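Local coordinates for protein adenine Deaminase (Enterococcus faecalis, PDB 2ICS) that binds two zinc ions per subunit and, as a metal-dependent esterase, can remove the acetyl group from acetyl-(R)-mandelate in vitro, though with very low efficiency, at residues A[101-104]-A[105-108]; A[201-204]-A[205-209]; A[273-276]-A[277-280]. All coordinates share one frame; numbering follows the deposited sequence.

Contact 1 (A[101-104]-A[105-108])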
loop_
_atom_site.group_PDB
_atom_site.type_symbol
_atom_site.label_atom_id
_atom_site.label_comp_id
_atom_site.label_asym_id
_atom_site.label_seq_id
_atom_site.Cartn_x
_atom_site.Cartn_y
_atom_site.Cartn_z
ATOM N N TYR A 101 8.981 -13.959 7.933
ATOM C CA TYR A 101 10.205 -13.235 7.612
ATOM C C TYR A 101 11.201 -14.076 6.812
ATOM O O TYR A 101 11.790 -13.594 5.843
ATOM C CB TYR A 101 10.878 -12.747 8.894
ATOM C CG TYR A 101 12.213 -12.071 8.669
ATOM C CD1 TYR A 101 12.292 -10.822 8.056
ATOM C CD2 TYR A 101 13.400 -12.686 9.064
ATOM C CE1 TYR A 101 13.523 -10.199 7.844
ATOM C CE2 TYR A 101 14.636 -12.072 8.855
ATOM C CZ TYR A 101 14.691 -10.833 8.247
ATOM O OH TYR A 101 15.912 -10.227 8.044
ATOM N N ASP A 102 11.392 -15.328 7.221
ATOM C CA ASP A 102 12.331 -16.209 6.537
ATOM C C ASP A 102 11.949 -16.437 5.079
ATOM O O ASP A 102 12.811 -16.447 4.201
ATOM C CB ASP A 102 12.432 -17.560 7.260
ATOM C CG ASP A 102 13.012 -17.435 8.657
ATOM O OD1 ASP A 102 13.982 -16.666 8.840
ATOM O OD2 ASP A 102 12.505 -18.120 9.573
ATOM N N LEU A 103 10.660 -16.632 4.823
ATOM C CA LEU A 103 10.194 -16.844 3.459
ATOM C C LEU A 103 10.294 -15.551 2.670
ATOM O O LEU A 103 10.651 -15.557 1.494
ATOM C CB LEU A 103 8.743 -17.325 3.451
ATOM C CG LEU A 103 8.485 -18.756 3.921
ATOM C CD1 LEU A 103 6.991 -19.023 3.971
ATOM C CD2 LEU A 103 9.171 -19.728 2.976
ATOM N N ALA A 104 9.979 -14.442 3.332
ATOM C CA ALA A 104 10.006 -13.123 2.707
ATOM C C ALA A 104 11.364 -12.731 2.132
ATOM O O ALA A 104 11.443 -11.876 1.252
ATOM C CB ALA A 104 9.546 -12.067 3.710
ATOM N N GLN A 105 12.430 -13.350 2.627
ATOM C CA GLN A 105 13.773 -13.035 2.153
ATOM C C GLN A 105 14.108 -13.608 0.781
ATOM O O GLN A 105 14.881 -13.019 0.031
ATOM C CB GLN A 105 14.815 -13.519 3.165
ATOM C CG GLN A 105 14.612 -12.960 4.555
ATOM C CD GLN A 105 14.282 -11.481 4.531
ATOM O OE1 GLN A 105 15.050 -10.665 4.014
ATOM N NE2 GLN A 105 13.127 -11.126 5.085
ATOM N N GLN A 106 13.525 -14.753 0.448
ATOM C CA GLN A 106 13.801 -15.394 -0.835
ATOM C C GLN A 106 13.049 -14.765 -2.009
ATOM O O GLN A 106 13.247 -15.156 -3.160
ATOM C CB GLN A 106 13.471 -16.890 -0.750
ATOM C CG GLN A 106 12.016 -17.188 -0.422
ATOM C CD GLN A 106 11.694 -18.678 -0.409
ATOM O OE1 GLN A 106 12.290 -19.454 0.348
ATOM N NE2 GLN A 106 10.742 -19.084 -1.249
ATOM N N ALA A 107 12.191 -13.790 -1.721
ATOM C CA ALA A 107 11.415 -13.125 -2.765
ATOM C C ALA A 107 12.246 -12.059 -3.470
ATOM O O ALA A 107 13.103 -11.431 -2.863
ATOM C CB ALA A 107 10.157 -12.493 -2.166
ATOM N N LYS A 108 11.995 -11.867 -4.759
ATOM C CA LYS A 108 12.724 -10.862 -5.521
ATOM C C LYS A 108 12.233 -9.501 -5.042
ATOM O O LYS A 108 13.005 -8.547 -4.910
ATOM C CB LYS A 108 12.443 -11.027 -7.018
ATOM C CG LYS A 108 12.981 -12.320 -7.632
ATOM C CD LYS A 108 12.463 -12.493 -9.062
ATOM C CE LYS A 108 13.151 -13.641 -9.802
ATOM N NZ LYS A 108 12.961 -14.964 -9.140
#
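Gln105 reaches back along the last turn of helix 97-105 and sets its side-chain amide against the backbone and ring of Tyr101. The main polar link runs from Gln105 NE2 to Tyr101 O, 2.9 Å long and fairly straight, with an angle of 158° at the hydrogen. The acceptor lies close to the plane of the glutamine amide, whereas the donor is tilted out of the carbonyl plane of Tyr101. The same carbonyl oxygen receives a weak bond from Gln105 N at 3.3 Å, so backbone and side chain of one residue converge on it. Gln105 N is shared in turn with Asp102 O, again weakly, at 3.5 Å. One residue on, Gln106 N approaches Leu103 O at 3.2 Å, but the position of that oxygen is uncertain.

Near the C-terminal end of helix 97-105 the backbone bonds are thus a mix of i to i-4 and i to i-3, two of them weak. The helix links strands 83-89 and 110-114 of the TIM barrel as the helical arm of a beta-alpha-beta crossover.

The aromatic contact depends on a fold in the glutamine chain: a turn about CB-CG (chi2 -43°) swings the amide back over one face of the Tyr101 ring. NE2 sits above its margin, 2.9 Å from Tyr101 CE1, a tight approach, and the ring and amide planes are inclined by 36°. Gln105 CG follows above the same face, offset toward the rim. Tyr101 also meets Phe149 edge-to-face.

Van der Waals contacts are slighter. Ala107 CB rests 3.7 Å from Ala104 O, while Leu103 and Gln106 run side by side, Leu103 CD2 coming to 4.1 Å from Gln106 OE1. Ala107 continues onto Pro74 and Asp75 of helix 74-77.

Contact 2 (A[201-204]-A[205-209])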
loop_
_atom_site.group_PDB
_atom_site.type_symbol
_atom_site.label_atom_id
_atom_site.label_comp_id
_atom_site.label_asym_id
_atom_site.label_seq_id
_atom_site.Cartn_x
_atom_site.Cartn_y
_atom_site.Cartn_z
ATOM N N ALA A 201 -11.693 9.309 16.291
ATOM C CA ALA A 201 -11.404 10.152 17.443
ATOM C C ALA A 201 -10.101 9.769 18.143
ATOM O O ALA A 201 -9.406 10.627 18.684
ATOM C CB ALA A 201 -12.560 10.088 18.433
ATOM N N LEU A 202 -9.765 8.483 18.130
ATOM C CA LEU A 202 -8.545 8.025 18.785
ATOM C C LEU A 202 -7.299 8.075 17.903
ATOM O O LEU A 202 -6.175 8.022 18.401
ATOM C CB LEU A 202 -8.739 6.608 19.326
ATOM C CG LEU A 202 -9.520 6.464 20.638
ATOM C CD1 LEU A 202 -10.953 6.949 20.466
ATOM C CD2 LEU A 202 -9.499 5.001 21.068
HETATM N N MSE A 203 -7.490 8.182 16.596
HETATM C CA MSE A 203 -6.355 8.234 15.678
HETATM C C MSE A 203 -5.763 9.637 15.576
HETATM O O MSE A 203 -6.466 10.636 15.719
HETATM C CB MSE A 203 -6.777 7.732 14.294
HETATM C CG MSE A 203 -7.226 6.278 14.301
HETATM SE SE MSE A 203 -7.727 5.615 12.559
HETATM C CE MSE A 203 -9.523 6.246 12.511
ATOM N N GLU A 204 -4.462 9.699 15.322
ATOM C CA GLU A 204 -3.763 10.973 15.215
ATOM C C GLU A 204 -3.049 11.098 13.874
ATOM O O GLU A 204 -2.950 10.128 13.116
ATOM C CB GLU A 204 -2.732 11.092 16.342
ATOM C CG GLU A 204 -3.304 10.914 17.743
ATOM C CD GLU A 204 -2.223 10.856 18.809
ATOM O OE1 GLU A 204 -1.387 9.927 18.767
ATOM O OE2 GLU A 204 -2.204 11.741 19.691
ATOM N N LYS A 205 -2.553 12.299 13.588
ATOM C CA LYS A 205 -1.821 12.539 12.355
ATOM C C LYS A 205 -0.743 11.468 12.255
ATOM O O LYS A 205 -0.052 11.187 13.235
ATOM C CB LYS A 205 -1.162 13.919 12.385
ATOM C CG LYS A 205 -0.307 14.208 11.160
ATOM C CD LYS A 205 0.437 15.528 11.295
ATOM C CE LYS A 205 1.316 15.784 10.078
ATOM N NZ LYS A 205 2.091 17.055 10.196
ATOM N N GLY A 206 -0.606 10.863 11.078
ATOM C CA GLY A 206 0.399 9.830 10.906
ATOM C C GLY A 206 -0.188 8.432 10.954
ATOM O O GLY A 206 0.377 7.500 10.379
ATOM N N ASP A 207 -1.305 8.273 11.660
ATOM C CA ASP A 207 -1.958 6.971 11.739
ATOM C C ASP A 207 -2.599 6.750 10.379
ATOM O O ASP A 207 -3.198 7.664 9.811
ATOM C CB ASP A 207 -3.026 6.950 12.841
ATOM C CG ASP A 207 -2.426 6.988 14.246
ATOM O OD1 ASP A 207 -1.311 6.453 14.439
ATOM O OD2 ASP A 207 -3.080 7.540 15.162
ATOM N N VAL A 208 -2.474 5.537 9.858
ATOM C CA VAL A 208 -3.014 5.219 8.548
ATOM C C VAL A 208 -4.376 4.550 8.616
ATOM O O VAL A 208 -4.534 3.490 9.219
ATOM C CB VAL A 208 -2.030 4.307 7.763
ATOM C CG1 VAL A 208 -2.549 4.066 6.350
ATOM C CG2 VAL A 208 -0.640 4.949 7.718
ATOM N N LEU A 209 -5.362 5.185 7.991
ATOM C CA LEU A 209 -6.721 4.662 7.941
ATOM C C LEU A 209 -6.876 3.933 6.610
ATOM O O LEU A 209 -6.980 4.578 5.568
ATOM C CB LEU A 209 -7.722 5.817 8.001
ATOM C CG LEU A 209 -9.202 5.450 7.900
ATOM C CD1 LEU A 209 -9.634 4.864 9.232
ATOM C CD2 LEU A 209 -10.042 6.678 7.554
#
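With chi1 at -70°, Asp207 carries its carboxylate beside its own backbone N and back across the turn to Glu204 N. Met203 holds CG beside its backbone N (chi1 -63°) and bends at its last torsion, which sends the methyl group toward Leu209. The carboxylate bond is short and nearly straight: Glu204 N donates to Asp207 OD2 at 2.6 Å, meeting the anti side of that oxygen from somewhat outside the carboxylate plane. In return, Asp207 N donates to Glu204 O at 2.9 Å, so the two residues grip each other twice.

This second bond closes a type II beta turn from Glu204 to Asp207, with Gly206 taking the positive phi of its third position. The turn delivers the chain from helix 196-202 into strand 208-210, completing a beta-alpha-beta unit of the barrel. Glu204 OE1 and Asp207 OD2, 4.6 Å apart, would repel as like charges; Lys174 of helix 168-178 forms salt bridges to both and probably offsets this. Gln177 binds the other oxygen, Asp207 OD1, which further fixes the rotation of the buried carboxylate.

On the apolar side, the selenomethionine at Met203 crosses Leu209 at about a right angle, its CE 3.6 Å from Leu209 CD1 and its selenium slightly farther. Leu209, two residues before the zinc ligand His211, also packs on Ile189 and Phe242.

Contact 3 (A[273-276]-A[277-280])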
loop_
_atom_site.group_PDB
_atom_site.type_symbol
_atom_site.label_atom_id
_atom_site.label_comp_id
_atom_site.label_asym_id
_atom_site.label_seq_id
_atom_site.Cartn_x
_atom_site.Cartn_y
_atom_site.Cartn_z
ATOM N N ILE A 273 -4.708 -6.852 -1.462
ATOM C CA ILE A 273 -4.744 -8.009 -2.340
ATOM C C ILE A 273 -4.281 -9.306 -1.675
ATOM O O ILE A 273 -3.448 -9.303 -0.765
ATOM C CB ILE A 273 -3.837 -7.740 -3.562
ATOM C CG1 ILE A 273 -4.032 -8.806 -4.632
ATOM C CG2 ILE A 273 -2.363 -7.722 -3.122
ATOM C CD1 ILE A 273 -3.278 -8.487 -5.920
ATOM N N TYR A 274 -4.856 -10.411 -2.128
ATOM C CA TYR A 274 -4.469 -11.739 -1.674
ATOM C C TYR A 274 -4.906 -12.628 -2.834
ATOM O O TYR A 274 -5.698 -12.191 -3.677
ATOM C CB TYR A 274 -5.104 -12.104 -0.320
ATOM C CG TYR A 274 -6.551 -12.507 -0.305
ATOM C CD1 TYR A 274 -6.914 -13.841 -0.111
ATOM C CD2 TYR A 274 -7.560 -11.555 -0.406
ATOM C CE1 TYR A 274 -8.250 -14.212 -0.014
ATOM C CE2 TYR A 274 -8.898 -11.914 -0.312
ATOM C CZ TYR A 274 -9.238 -13.242 -0.115
ATOM O OH TYR A 274 -10.563 -13.600 -0.014
ATOM N N ILE A 275 -4.383 -13.846 -2.903
ATOM C CA ILE A 275 -4.662 -14.714 -4.039
ATOM C C ILE A 275 -6.088 -14.747 -4.592
ATOM O O ILE A 275 -6.273 -14.701 -5.807
ATOM C CB ILE A 275 -4.164 -16.161 -3.765
ATOM C CG1 ILE A 275 -4.050 -16.920 -5.089
ATOM C CG2 ILE A 275 -5.107 -16.889 -2.809
ATOM C CD1 ILE A 275 -3.147 -18.144 -5.026
ATOM N N ARG A 276 -7.090 -14.796 -3.724
ATOM C CA ARG A 276 -8.474 -14.857 -4.183
ATOM C C ARG A 276 -8.981 -13.631 -4.936
ATOM O O ARG A 276 -9.553 -13.774 -6.021
ATOM C CB ARG A 276 -9.412 -15.170 -3.009
ATOM C CG ARG A 276 -9.165 -16.541 -2.385
ATOM C CD ARG A 276 -10.120 -16.838 -1.226
ATOM N NE ARG A 276 -11.515 -16.897 -1.657
ATOM C CZ ARG A 276 -12.530 -17.233 -0.865
ATOM N NH1 ARG A 276 -12.312 -17.544 0.410
ATOM N NH2 ARG A 276 -13.768 -17.258 -1.347
ATOM N N ASN A 277 -8.788 -12.429 -4.392
ATOM C CA ASN A 277 -9.269 -11.259 -5.120
ATOM C C ASN A 277 -8.333 -10.863 -6.254
ATOM O O ASN A 277 -8.690 -10.047 -7.097
ATOM C CB ASN A 277 -9.544 -10.058 -4.190
ATOM C CG ASN A 277 -8.323 -9.592 -3.428
ATOM O OD1 ASN A 277 -7.226 -9.516 -3.971
ATOM N ND2 ASN A 277 -8.520 -9.245 -2.160
ATOM N N ARG A 278 -7.139 -11.455 -6.287
ATOM C CA ARG A 278 -6.189 -11.176 -7.363
ATOM C C ARG A 278 -6.541 -12.028 -8.578
ATOM O O ARG A 278 -6.574 -11.536 -9.707
ATOM C CB ARG A 278 -4.744 -11.504 -6.948
ATOM C CG ARG A 278 -3.821 -11.720 -8.157
ATOM C CD ARG A 278 -2.342 -11.782 -7.800
ATOM N NE ARG A 278 -1.950 -13.022 -7.132
ATOM C CZ ARG A 278 -1.795 -14.197 -7.740
ATOM N NH1 ARG A 278 -1.998 -14.315 -9.050
ATOM N NH2 ARG A 278 -1.428 -15.259 -7.032
ATOM N N GLU A 279 -6.786 -13.315 -8.338
ATOM C CA GLU A 279 -7.118 -14.241 -9.416
ATOM C C GLU A 279 -8.512 -14.018 -9.977
ATOM O O GLU A 279 -8.702 -14.001 -11.188
ATOM C CB GLU A 279 -7.017 -15.701 -8.942
ATOM C CG GLU A 279 -5.610 -16.270 -8.863
ATOM C CD GLU A 279 -5.588 -17.761 -8.517
ATOM O OE1 GLU A 279 -4.488 -18.306 -8.310
ATOM O OE2 GLU A 279 -6.670 -18.390 -8.453
ATOM N N ASN A 280 -9.486 -13.836 -9.093
ATOM C CA ASN A 280 -10.868 -13.670 -9.523
ATOM C C ASN A 280 -11.419 -12.250 -9.448
ATOM O O ASN A 280 -12.599 -12.039 -9.734
ATOM C CB ASN A 280 -11.772 -14.600 -8.703
ATOM C CG ASN A 280 -11.222 -16.014 -8.606
ATOM O OD1 ASN A 280 -10.889 -16.635 -9.616
ATOM N ND2 ASN A 280 -11.125 -16.532 -7.382
#
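The backbone leaves an extended conformation at Tyr274 and turns helical at Ile275, with successive i to i-4 bonds that start from the carbonyl of Tyr274: Arg278 N to Tyr274 O at 3.1 Å, Glu279 N to Ile275 O at 2.9 Å, and Asn280 N to Arg276 O.

Asn277 ties this first turn to the residue that caps it. Its CG stands between the backbone N and the carbonyl carbon (chi1 60°), an orientation that directs the amide back to the helix start. There Asn277 OD1 accepts a bond from Tyr274 N at 3.1 Å; the donor comes well to one side of the carbonyl and tilted 35° from its plane. The other end of the amide, ND2, bonds to Asp272 O and, weakly, to Thr248 OG1, so both ends of the buried group are engaged. ND2 also lies beside the CD2 and CE2 atoms of the tyrosine ring, 3.1 Å from Tyr274 CD2, with ring and amide almost perpendicular. The backbone N atoms of Arg276 and Asn277 lie over one face of that ring, near its rim.

The isoleucines make the remaining van der Waals contacts. Ile273 CD1 packs at 3.5 Å on Arg278 CB, and Ile273 CG1 touches Asn277 OD1. Ile275 runs alongside Glu279, its CG1 3.5 Å from Glu279 OE1, and also meets Arg278 NH2 at an oblique angle; that guanidinium is held by a salt bridge to Asp72.

Tyr274 is the N-cap of helix 275-279, and Asn277, whose side chain accepts the bond from its backbone N, occupies the N3 position. The turn directly follows Asp272, a ligand of zinc 1, whose backbone O Asn277 ND2 binds, while Tyr274 packs on Tyr70 of the adenine pocket, consistent with a second shell around the binuclear site of this amidohydrolase TIM barrel.

Overall arrangement
From the N terminus, contact 1 comes first, at the end of helix 97-105 before the chain enters strand 110-114. Contact 2 follows a hundred residues later, where helix 196-202 turns into strand 208-210, and contact 3 forms the short helix 275-279 just after Asp272. Each is local and closes only a turn; they lie in series, none enclosing or crossing another. Contact 1 sits on the surface, away from the annotated sites, its centre about 30 Å from that of contact 2 and 20 Å from that of contact 3. Contacts 2 and 3 lie on opposite sides of the chain's centre; contact 2 leads toward zinc ligand His211, and contact 3 away from zinc ligand Asp272.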